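PDB 3CGX: putative nucleotide-diphospho-sugar transferase from Desulfovibrio desulfuricans subsp. desulfuricans, which probably transfers a sugar from a nucleotide-diphospho-sugar donor to an acceptor, though neither substrate is known. Local coordinates for residues Phe9-Pro14 against Met34-Phe39; His38-Met43 against Lys70-Pro75; Ala133-Ala138 against Leu181-Leu186. All blocks are in the same frame, centred on the assembly; numbering follows the deposited sequence.

Contact 1 (Phe9-Pro14 against Met34-Phe39); sequences FFVKYP and MLYRHF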
loop_
_atom_site.group_PDB
_atom_site.type_symbol
_atom_site.label_atom_id
_atom_site.label_comp_id
_atom_site.label_asym_id
_atom_site.label_seq_id
_atom_site.Cartn_x
_atom_site.Cartn_y
_atom_site.Cartn_z
ATOM N N PHE A 9 -1.566 -6.439 2.349
ATOM C CA PHE A 9 -1.211 -5.077 2.779
ATOM C C PHE A 9 0.274 -5.012 3.148
ATOM O O PHE A 9 0.710 -5.562 4.121
ATOM C CB PHE A 9 -2.154 -4.657 3.904
ATOM C CG PHE A 9 -1.972 -3.224 4.416
ATOM C CD1 PHE A 9 -1.805 -2.156 3.536
ATOM C CD2 PHE A 9 -2.055 -2.937 5.776
ATOM C CE1 PHE A 9 -1.731 -0.839 4.012
ATOM C CE2 PHE A 9 -1.944 -1.589 6.236
ATOM C CZ PHE A 9 -1.756 -0.569 5.330
ATOM N N PHE A 10 1.043 -4.359 2.289
ATOM C CA PHE A 10 2.499 -4.304 2.388
ATOM C C PHE A 10 2.936 -3.124 3.226
ATOM O O PHE A 10 2.616 -1.962 2.934
ATOM C CB PHE A 10 3.122 -4.262 0.965
ATOM C CG PHE A 10 3.415 -5.604 0.368
ATOM C CD1 PHE A 10 2.525 -6.665 0.480
ATOM C CD2 PHE A 10 4.599 -5.804 -0.372
ATOM C CE1 PHE A 10 2.843 -7.895 -0.038
ATOM C CE2 PHE A 10 4.884 -7.027 -0.945
ATOM C CZ PHE A 10 4.028 -8.073 -0.777
ATOM N N VAL A 11 3.657 -3.459 4.301
ATOM C CA VAL A 11 4.098 -2.549 5.357
ATOM C C VAL A 11 5.554 -2.827 5.764
ATOM O O VAL A 11 6.132 -3.834 5.417
ATOM C CB VAL A 11 3.166 -2.696 6.633
ATOM C CG1 VAL A 11 1.670 -2.398 6.300
ATOM C CG2 VAL A 11 3.312 -4.111 7.309
ATOM N N LYS A 12 6.146 -1.872 6.435
ATOM C CA LYS A 12 7.423 -2.026 7.146
ATOM C C LYS A 12 7.267 -1.539 8.608
ATOM O O LYS A 12 6.527 -0.585 8.888
ATOM C CB LYS A 12 8.534 -1.247 6.454
ATOM C CG LYS A 12 9.911 -1.444 7.031
ATOM C CD LYS A 12 11.014 -0.897 6.162
ATOM C CE LYS A 12 12.396 -1.099 6.832
ATOM N NZ LYS A 12 13.415 -0.484 5.975
ATOM N N TYR A 13 7.952 -2.216 9.535
ATOM C CA TYR A 13 7.891 -1.798 10.937
ATOM C C TYR A 13 8.428 -0.354 10.983
ATOM O O TYR A 13 9.486 -0.071 10.441
ATOM C CB TYR A 13 8.648 -2.716 11.911
ATOM C CG TYR A 13 8.238 -2.358 13.299
ATOM C CD1 TYR A 13 7.083 -2.905 13.856
ATOM C CD2 TYR A 13 8.953 -1.400 14.038
ATOM C CE1 TYR A 13 6.629 -2.519 15.136
ATOM C CE2 TYR A 13 8.514 -1.003 15.316
ATOM C CZ TYR A 13 7.333 -1.558 15.843
ATOM O OH TYR A 13 6.854 -1.184 17.083
ATOM N N PRO A 14 7.664 0.580 11.595
ATOM C CA PRO A 14 7.993 2.030 11.590
ATOM C C PRO A 14 9.085 2.451 12.581
ATOM O O PRO A 14 8.843 3.249 13.501
ATOM C CB PRO A 14 6.665 2.679 11.911
ATOM C CG PRO A 14 6.010 1.647 12.847
ATOM C CD PRO A 14 6.394 0.312 12.297
HETATM N N MSE A 34 6.766 8.300 12.966
HETATM C CA MSE A 34 5.510 8.393 13.699
HETATM C C MSE A 34 4.374 8.621 12.704
HETATM O O MSE A 34 3.290 8.010 12.808
HETATM C CB MSE A 34 5.538 9.535 14.745
HETATM C CG MSE A 34 4.279 9.711 15.475
HETATM SE SE MSE A 34 3.897 8.160 16.656
HETATM C CE MSE A 34 5.738 7.761 17.268
ATOM N N LEU A 35 4.629 9.477 11.724
ATOM C CA LEU A 35 3.637 9.731 10.661
ATOM C C LEU A 35 3.300 8.442 9.918
ATOM O O LEU A 35 2.117 8.113 9.716
ATOM C CB LEU A 35 4.083 10.821 9.697
ATOM C CG LEU A 35 4.004 12.237 10.218
ATOM C CD1 LEU A 35 4.961 13.156 9.434
ATOM C CD2 LEU A 35 2.479 12.742 10.174
ATOM N N TYR A 36 4.339 7.710 9.529
ATOM C CA TYR A 36 4.150 6.460 8.779
ATOM C C TYR A 36 3.412 5.434 9.657
ATOM O O TYR A 36 2.502 4.734 9.201
ATOM C CB TYR A 36 5.495 5.929 8.199
ATOM C CG TYR A 36 5.300 4.560 7.562
ATOM C CD1 TYR A 36 4.560 4.411 6.394
ATOM C CD2 TYR A 36 5.834 3.407 8.158
ATOM C CE1 TYR A 36 4.322 3.134 5.840
ATOM C CE2 TYR A 36 5.626 2.147 7.601
ATOM C CZ TYR A 36 4.857 2.007 6.459
ATOM O OH TYR A 36 4.606 0.785 5.887
ATOM N N ARG A 37 3.759 5.399 10.939
ATOM C CA ARG A 37 3.073 4.508 11.897
ATOM C C ARG A 37 1.580 4.756 11.835
ATOM O O ARG A 37 0.760 3.814 11.731
ATOM C CB ARG A 37 3.642 4.714 13.287
ATOM C CG ARG A 37 2.932 3.969 14.387
ATOM C CD ARG A 37 3.496 4.358 15.762
ATOM N NE ARG A 37 4.769 3.709 15.955
ATOM C CZ ARG A 37 4.905 2.501 16.510
ATOM N NH1 ARG A 37 3.839 1.864 16.961
ATOM N NH2 ARG A 37 6.109 1.954 16.650
ATOM N N HIS A 38 1.220 6.037 11.842
ATOM C CA HIS A 38 -0.191 6.422 11.764
ATOM C C HIS A 38 -0.835 6.180 10.394
ATOM O O HIS A 38 -2.064 5.909 10.345
ATOM C CB HIS A 38 -0.375 7.862 12.247
ATOM C CG HIS A 38 -0.304 7.949 13.736
ATOM N ND1 HIS A 38 -1.405 7.716 14.533
ATOM C CD2 HIS A 38 0.755 8.069 14.572
ATOM C CE1 HIS A 38 -1.040 7.782 15.803
ATOM N NE2 HIS A 38 0.265 7.988 15.855
ATOM N N PHE A 39 -0.053 6.263 9.323
ATOM C CA PHE A 39 -0.576 5.957 7.979
ATOM C C PHE A 39 -1.107 4.529 8.051
ATOM O O PHE A 39 -2.226 4.221 7.612
ATOM C CB PHE A 39 0.487 5.951 6.896
ATOM C CG PHE A 39 1.020 7.319 6.484
ATOM C CD1 PHE A 39 0.734 8.474 7.195
ATOM C CD2 PHE A 39 1.925 7.406 5.441
ATOM C CE1 PHE A 39 1.291 9.684 6.819
ATOM C CE2 PHE A 39 2.493 8.640 5.064
ATOM C CZ PHE A 39 2.174 9.764 5.795
HETATM O O HOH W 1 7.322 5.059 15.021
#
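Arg37 reaches from helix 29-47 over Pro14 to the hydroxyl of Tyr13, and it touches the 9-14 segment along most of its length. Its CB meets Pro14 CB at 3.9 Å, and its CG runs past the CG of the same proline. The chain then bends at chi3 (-76°), which lays the guanidinium over the pyrrolidine ring, with Pro14 CG on one face. In the plane of the group, NE donates to a water at 3.0 Å, and this water in turn donates to the Pro14 carbonyl oxygen. At the tip, NH2 gives a rather long bond of 3.3 Å to Tyr13 OH, the hydroxyl lying 16° out of the guanidinium plane. The phenol and guanidinium lie side by side but are nearly perpendicular, so they do not stack.

Tyr36, one residue earlier, takes a second route to the chain. With CG anti to the backbone N (chi1 174°), its ring runs obliquely past Pro14, CD2 being 3.9 Å from Pro14 CB, while Lys12 O lies in plane at the ring edge, 3.2 Å from CE2. The phenolic oxygen accepts the Lys12 N-H at 3.1 Å and is also hydrogen-bonded to Ser111 OG, so two bonds hold it, one from main chain and one from a side chain. An imidazole, probably from the crystallisation liquor, lies about 3 Å from the Tyr36 side chain (nearest atoms).

The segment leaves strand 5-11, flanked in the sheet by strands 53-58 and 105-109. Helix 29-47 covers this strand, Val40 resting on Phe9 and Val11, and carries helix 214-221 against Leu35.

Contact 2 (His38-Met43 against Lys70-Pro75); sequences HFVQDM and KAWLGP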
loop_
_atom_site.group_PDB
_atom_site.type_symbol
_atom_site.label_atom_id
_atom_site.label_comp_id
_atom_site.label_asym_id
_atom_site.label_seq_id
_atom_site.Cartn_x
_atom_site.Cartn_y
_atom_site.Cartn_z
ATOM N N HIS A 38 1.220 6.037 11.842
ATOM C CA HIS A 38 -0.191 6.422 11.764
ATOM C C HIS A 38 -0.835 6.180 10.394
ATOM O O HIS A 38 -2.064 5.909 10.345
ATOM C CB HIS A 38 -0.375 7.862 12.247
ATOM C CG HIS A 38 -0.304 7.949 13.736
ATOM N ND1 HIS A 38 -1.405 7.716 14.533
ATOM C CD2 HIS A 38 0.755 8.069 14.572
ATOM C CE1 HIS A 38 -1.040 7.782 15.803
ATOM N NE2 HIS A 38 0.265 7.988 15.855
ATOM N N PHE A 39 -0.053 6.263 9.323
ATOM C CA PHE A 39 -0.576 5.957 7.979
ATOM C C PHE A 39 -1.107 4.529 8.051
ATOM O O PHE A 39 -2.226 4.221 7.612
ATOM C CB PHE A 39 0.487 5.951 6.896
ATOM C CG PHE A 39 1.020 7.319 6.484
ATOM C CD1 PHE A 39 0.734 8.474 7.195
ATOM C CD2 PHE A 39 1.925 7.406 5.441
ATOM C CE1 PHE A 39 1.291 9.684 6.819
ATOM C CE2 PHE A 39 2.493 8.640 5.064
ATOM C CZ PHE A 39 2.174 9.764 5.795
ATOM N N VAL A 40 -0.273 3.654 8.618
ATOM C CA VAL A 40 -0.577 2.223 8.643
ATOM C C VAL A 40 -1.799 1.914 9.516
ATOM O O VAL A 40 -2.751 1.207 9.120
ATOM C CB VAL A 40 0.675 1.347 9.032
ATOM C CG1 VAL A 40 0.260 -0.092 9.276
ATOM C CG2 VAL A 40 1.788 1.414 7.930
ATOM N N GLN A 41 -1.773 2.446 10.726
ATOM C CA GLN A 41 -2.922 2.315 11.631
ATOM C C GLN A 41 -4.220 2.769 11.031
ATOM O O GLN A 41 -5.236 2.098 11.144
ATOM C CB GLN A 41 -2.701 3.097 12.927
ATOM C CG GLN A 41 -1.662 2.461 13.775
ATOM C CD GLN A 41 -1.278 3.293 14.975
ATOM O OE1 GLN A 41 -0.209 3.086 15.508
ATOM N NE2 GLN A 41 -2.145 4.254 15.405
ATOM N N ASP A 42 -4.215 3.934 10.420
ATOM C CA ASP A 42 -5.422 4.454 9.830
ATOM C C ASP A 42 -5.919 3.596 8.680
ATOM O O ASP A 42 -7.131 3.325 8.584
ATOM C CB ASP A 42 -5.249 5.905 9.324
ATOM C CG ASP A 42 -5.036 6.909 10.454
ATOM O OD1 ASP A 42 -5.276 6.559 11.604
ATOM O OD2 ASP A 42 -4.587 8.027 10.165
HETATM N N MSE A 43 -5.012 3.183 7.793
HETATM C CA MSE A 43 -5.422 2.331 6.655
HETATM C C MSE A 43 -5.982 0.994 7.139
HETATM O O MSE A 43 -7.000 0.529 6.613
HETATM C CB MSE A 43 -4.267 2.125 5.675
HETATM C CG MSE A 43 -3.798 3.406 4.963
HETATM SE SE MSE A 43 -2.384 3.048 3.734
HETATM C CE MSE A 43 -3.463 2.154 2.340
ATOM N N LYS A 70 2.541 -7.792 16.500
ATOM C CA LYS A 70 1.362 -8.118 17.328
ATOM C C LYS A 70 1.156 -7.031 18.390
ATOM O O LYS A 70 0.025 -6.581 18.647
ATOM C CB LYS A 70 1.459 -9.533 17.963
ATOM C CG LYS A 70 1.631 -10.610 16.919
ATOM C CD LYS A 70 1.346 -12.054 17.320
ATOM C CE LYS A 70 1.426 -12.392 18.773
ATOM N NZ LYS A 70 1.638 -13.905 18.918
ATOM N N ALA A 71 2.245 -6.600 19.016
ATOM C CA ALA A 71 2.160 -5.588 20.070
ATOM C C ALA A 71 1.706 -4.240 19.526
ATOM O O ALA A 71 1.106 -3.442 20.231
ATOM C CB ALA A 71 3.500 -5.464 20.840
ATOM N N TRP A 72 1.991 -3.999 18.262
ATOM C CA TRP A 72 1.665 -2.709 17.631
ATOM C C TRP A 72 0.224 -2.680 17.090
ATOM O O TRP A 72 -0.599 -1.879 17.539
ATOM C CB TRP A 72 2.661 -2.384 16.512
ATOM C CG TRP A 72 2.280 -1.183 15.654
ATOM C CD1 TRP A 72 1.565 -0.098 16.042
ATOM C CD2 TRP A 72 2.618 -0.970 14.286
ATOM N NE1 TRP A 72 1.411 0.785 14.996
ATOM C CE2 TRP A 72 2.053 0.278 13.903
ATOM C CE3 TRP A 72 3.320 -1.715 13.339
ATOM C CZ2 TRP A 72 2.183 0.791 12.629
ATOM C CZ3 TRP A 72 3.445 -1.216 12.059
ATOM C CH2 TRP A 72 2.879 0.029 11.711
ATOM N N LEU A 73 -0.047 -3.577 16.150
ATOM C CA LEU A 73 -1.354 -3.654 15.450
ATOM C C LEU A 73 -2.359 -4.648 16.050
ATOM O O LEU A 73 -3.533 -4.585 15.748
ATOM C CB LEU A 73 -1.127 -3.926 13.959
ATOM C CG LEU A 73 -0.283 -2.848 13.282
ATOM C CD1 LEU A 73 0.106 -3.243 11.876
ATOM C CD2 LEU A 73 -1.066 -1.509 13.258
ATOM N N GLY A 74 -1.923 -5.504 16.957
ATOM C CA GLY A 74 -2.839 -6.412 17.645
ATOM C C GLY A 74 -2.606 -7.858 17.315
ATOM O O GLY A 74 -2.264 -8.190 16.176
ATOM N N PRO A 75 -2.845 -8.725 18.290
ATOM C CA PRO A 75 -2.561 -10.134 18.103
ATOM C C PRO A 75 -3.592 -10.884 17.255
ATOM O O PRO A 75 -3.372 -12.044 16.933
ATOM C CB PRO A 75 -2.556 -10.672 19.541
ATOM C CG PRO A 75 -3.586 -9.785 20.247
ATOM C CD PRO A 75 -3.436 -8.442 19.614
#
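Segments 38-43 and 70-75, the latter ending helix 65-73, come closest at Gln41 and Leu73, whose CA atoms are 7.3 Å apart, just before Gly74 breaks the helix with a positive phi of 114°. The polar link is a single bond: Trp72 NE1 donates to Gln41 OE1 at 2.9 Å. It is nearly straight (165°) and lies in the indole plane as well as in the carbonyl plane, on a lone pair of OE1, although the amide and indole planes are 59° apart. Gln41 reaches the indole with a chain extended beyond CG, and that CG also rests 4.0 Å from Leu73 CD2.

At the other end of the indole, Val40 crosses Trp72 at about a right angle. Its CG1, placed anti to the backbone N, meets CH2 of the ring at 3.6 Å and Leu73 CD1 at 4.1 Å. The CG of Leu73 in turn lies over one face of its neighbouring indole, while Arg37 makes a cation-pi contact with Trp72.

The two helices link strands 5-11, 53-58 and 78-81 in consecutive beta-alpha-beta crossovers, the Rossmann-like half characteristic of GT-A glycosyltransferases.

Contact 3 (Ala133-Ala138 against Leu181-Leu186); sequences AAIGPA and LEVLQL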
loop_
_atom_site.group_PDB
_atom_site.type_symbol
_atom_site.label_atom_id
_atom_site.label_comp_id
_atom_site.label_asym_id
_atom_site.label_seq_id
_atom_site.Cartn_x
_atom_site.Cartn_y
_atom_site.Cartn_z
ATOM N N ALA A 133 -7.669 -8.454 -14.167
ATOM C CA ALA A 133 -6.706 -7.735 -13.331
ATOM C C ALA A 133 -7.145 -6.317 -13.055
ATOM O O ALA A 133 -8.018 -5.766 -13.724
ATOM C CB ALA A 133 -5.320 -7.736 -13.994
ATOM N N ALA A 134 -6.564 -5.769 -11.998
ATOM C CA ALA A 134 -6.764 -4.403 -11.580
ATOM C C ALA A 134 -5.407 -3.765 -11.214
ATOM O O ALA A 134 -4.474 -4.427 -10.739
ATOM C CB ALA A 134 -7.726 -4.351 -10.390
ATOM N N ILE A 135 -5.296 -2.474 -11.458
ATOM C CA ILE A 135 -4.044 -1.749 -11.176
ATOM C C ILE A 135 -4.346 -0.295 -10.860
ATOM O O ILE A 135 -5.214 0.305 -11.483
ATOM C CB ILE A 135 -3.049 -1.879 -12.365
ATOM C CG1 ILE A 135 -1.617 -1.514 -11.891
ATOM C CG2 ILE A 135 -3.560 -1.051 -13.628
ATOM C CD1 ILE A 135 -0.489 -2.030 -12.825
ATOM N N GLY A 136 -3.679 0.252 -9.840
ATOM C CA GLY A 136 -3.855 1.636 -9.499
ATOM C C GLY A 136 -2.552 2.375 -9.731
ATOM O O GLY A 136 -1.527 2.067 -9.094
ATOM N N PRO A 137 -2.579 3.323 -10.669
ATOM C CA PRO A 137 -1.394 4.130 -11.007
ATOM C C PRO A 137 -1.070 5.128 -9.925
ATOM O O PRO A 137 -1.956 5.805 -9.411
ATOM C CB PRO A 137 -1.811 4.860 -12.285
ATOM C CG PRO A 137 -3.100 4.171 -12.754
ATOM C CD PRO A 137 -3.726 3.652 -11.522
ATOM N N ALA A 138 0.215 5.209 -9.590
ATOM C CA ALA A 138 0.721 6.212 -8.652
ATOM C C ALA A 138 1.316 7.374 -9.460
ATOM O O ALA A 138 1.767 7.182 -10.586
ATOM C CB ALA A 138 1.781 5.597 -7.714
ATOM N N LEU A 181 -4.881 -9.790 -20.994
ATOM C CA LEU A 181 -5.732 -9.538 -19.821
ATOM C C LEU A 181 -6.611 -8.288 -20.012
ATOM O O LEU A 181 -6.203 -7.292 -20.609
ATOM C CB LEU A 181 -4.878 -9.389 -18.560
ATOM C CG LEU A 181 -3.977 -10.569 -18.164
ATOM C CD1 LEU A 181 -3.095 -10.186 -16.958
ATOM C CD2 LEU A 181 -4.820 -11.850 -17.931
ATOM N N GLU A 182 -7.837 -8.390 -19.519
ATOM C CA GLU A 182 -8.748 -7.264 -19.395
ATOM C C GLU A 182 -8.525 -6.661 -18.013
ATOM O O GLU A 182 -8.786 -7.290 -16.960
ATOM C CB GLU A 182 -10.196 -7.730 -19.535
ATOM C CG GLU A 182 -11.201 -6.607 -19.577
ATOM C CD GLU A 182 -12.605 -7.068 -19.997
ATOM O OE1 GLU A 182 -12.896 -8.285 -19.933
ATOM O OE2 GLU A 182 -13.421 -6.193 -20.358
ATOM N N VAL A 183 -8.057 -5.431 -18.047
ATOM C CA VAL A 183 -7.557 -4.731 -16.895
ATOM C C VAL A 183 -8.416 -3.543 -16.496
ATOM O O VAL A 183 -8.698 -2.633 -17.311
ATOM C CB VAL A 183 -6.151 -4.195 -17.202
ATOM C CG1 VAL A 183 -5.600 -3.377 -16.003
ATOM C CG2 VAL A 183 -5.232 -5.326 -17.590
ATOM N N LEU A 184 -8.767 -3.526 -15.215
ATOM C CA LEU A 184 -9.436 -2.380 -14.599
ATOM C C LEU A 184 -8.413 -1.401 -14.062
ATOM O O LEU A 184 -7.548 -1.730 -13.233
ATOM C CB LEU A 184 -10.351 -2.829 -13.480
ATOM C CG LEU A 184 -11.074 -1.733 -12.704
ATOM C CD1 LEU A 184 -12.230 -1.122 -13.442
ATOM C CD2 LEU A 184 -11.498 -2.380 -11.384
ATOM N N GLN A 185 -8.536 -0.167 -14.501
ATOM C CA GLN A 185 -7.645 0.874 -14.035
ATOM C C GLN A 185 -8.337 1.694 -12.975
ATOM O O GLN A 185 -9.403 2.233 -13.197
ATOM C CB GLN A 185 -7.196 1.726 -15.218
ATOM C CG GLN A 185 -6.266 2.793 -14.831
ATOM C CD GLN A 185 -5.743 3.570 -16.036
ATOM O OE1 GLN A 185 -5.431 2.989 -17.075
ATOM N NE2 GLN A 185 -5.622 4.879 -15.883
ATOM N N LEU A 186 -7.727 1.766 -11.798
ATOM C CA LEU A 186 -8.282 2.523 -10.669
ATOM C C LEU A 186 -7.758 3.929 -10.790
ATOM O O LEU A 186 -6.862 4.173 -11.605
ATOM C CB LEU A 186 -7.844 1.950 -9.325
ATOM C CG LEU A 186 -8.327 0.534 -9.017
ATOM C CD1 LEU A 186 -7.541 -0.005 -7.853
ATOM C CD2 LEU A 186 -9.817 0.536 -8.735
#
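Ala133 and Ile135 exchange backbone hydrogen bonds with residues Glu182, Leu184 and Leu186 in a parallel pairing. Ala133 N donates to Glu182 O at 3.2 Å, and its carbonyl oxygen receives Leu184 N at 2.8 Å. Two residues on, Ile135 N donates to Leu184 O at 3.0 Å and Ile135 O accepts Leu186 N at 2.9 Å. Ala133 and Ile135 thus each use both N-H and C=O, bonding to the residues before and after the one opposite, as in regular parallel sheet. The intervening alpha carbons add weaker CA-H...O contacts: Val183 CA to Ala133 O, and Ala134 CA to Leu184 O.

Beyond Gly136 the hydrogen bonding between the two segments stops, since Pro137 has no N-H to offer; its CD instead lies 3.2 Å from Leu186 O.

The pairing places 183-185 at the edge of the mixed seven-stranded sheet, in the order 3-2-1-4-6-5-7 familiar from GT-A enzymes. On its inner side, strand 133-137 pairs with the antiparallel strand 143-149.

Apolar contacts are divided between the faces of the sheet. On the side of Ala133 and Ile135, which helix 169-178 covers through Tyr169 and Met176, Ile135 CG2 meets Val183 CG1 at 3.9 Å. These side chains cross at a slant, Val183 CG1 being anti to its own N (chi1 177°) and the isoleucine methyl lying between its backbone N and carbonyl carbon. Further along this face Gln185, with an extended chain, lays its CG across Pro137 CG at 4.0 Å. On the opposite face, the CB atoms of Ala134 and Leu184 lie 4.3 Å apart, and the leucine side chain also touches Asp127 of helix 118-127.

Overall arrangement
Contacts 1 and 2 share helix 29-47 and adjoin each other: Trp72 of 70-75 packs against Pro14, Tyr13 and Arg37, making one continuous cluster beside the parallel half of the sheet. Contact 3 lies on the other side of the chain's centre, its centre about 24 Å from that of contact 1 and about 27 Å from that of contact 2, though it belongs to the same sheet as strand 5-11. None is fully core; contact 1 is nearest the middle of the chain. The first two rest mainly on side chains, in contact 1 partly against main-chain groups. Contact 3 instead relies on backbone hydrogen bonds, with apolar side chains, from alanine to leucine, meeting on both faces.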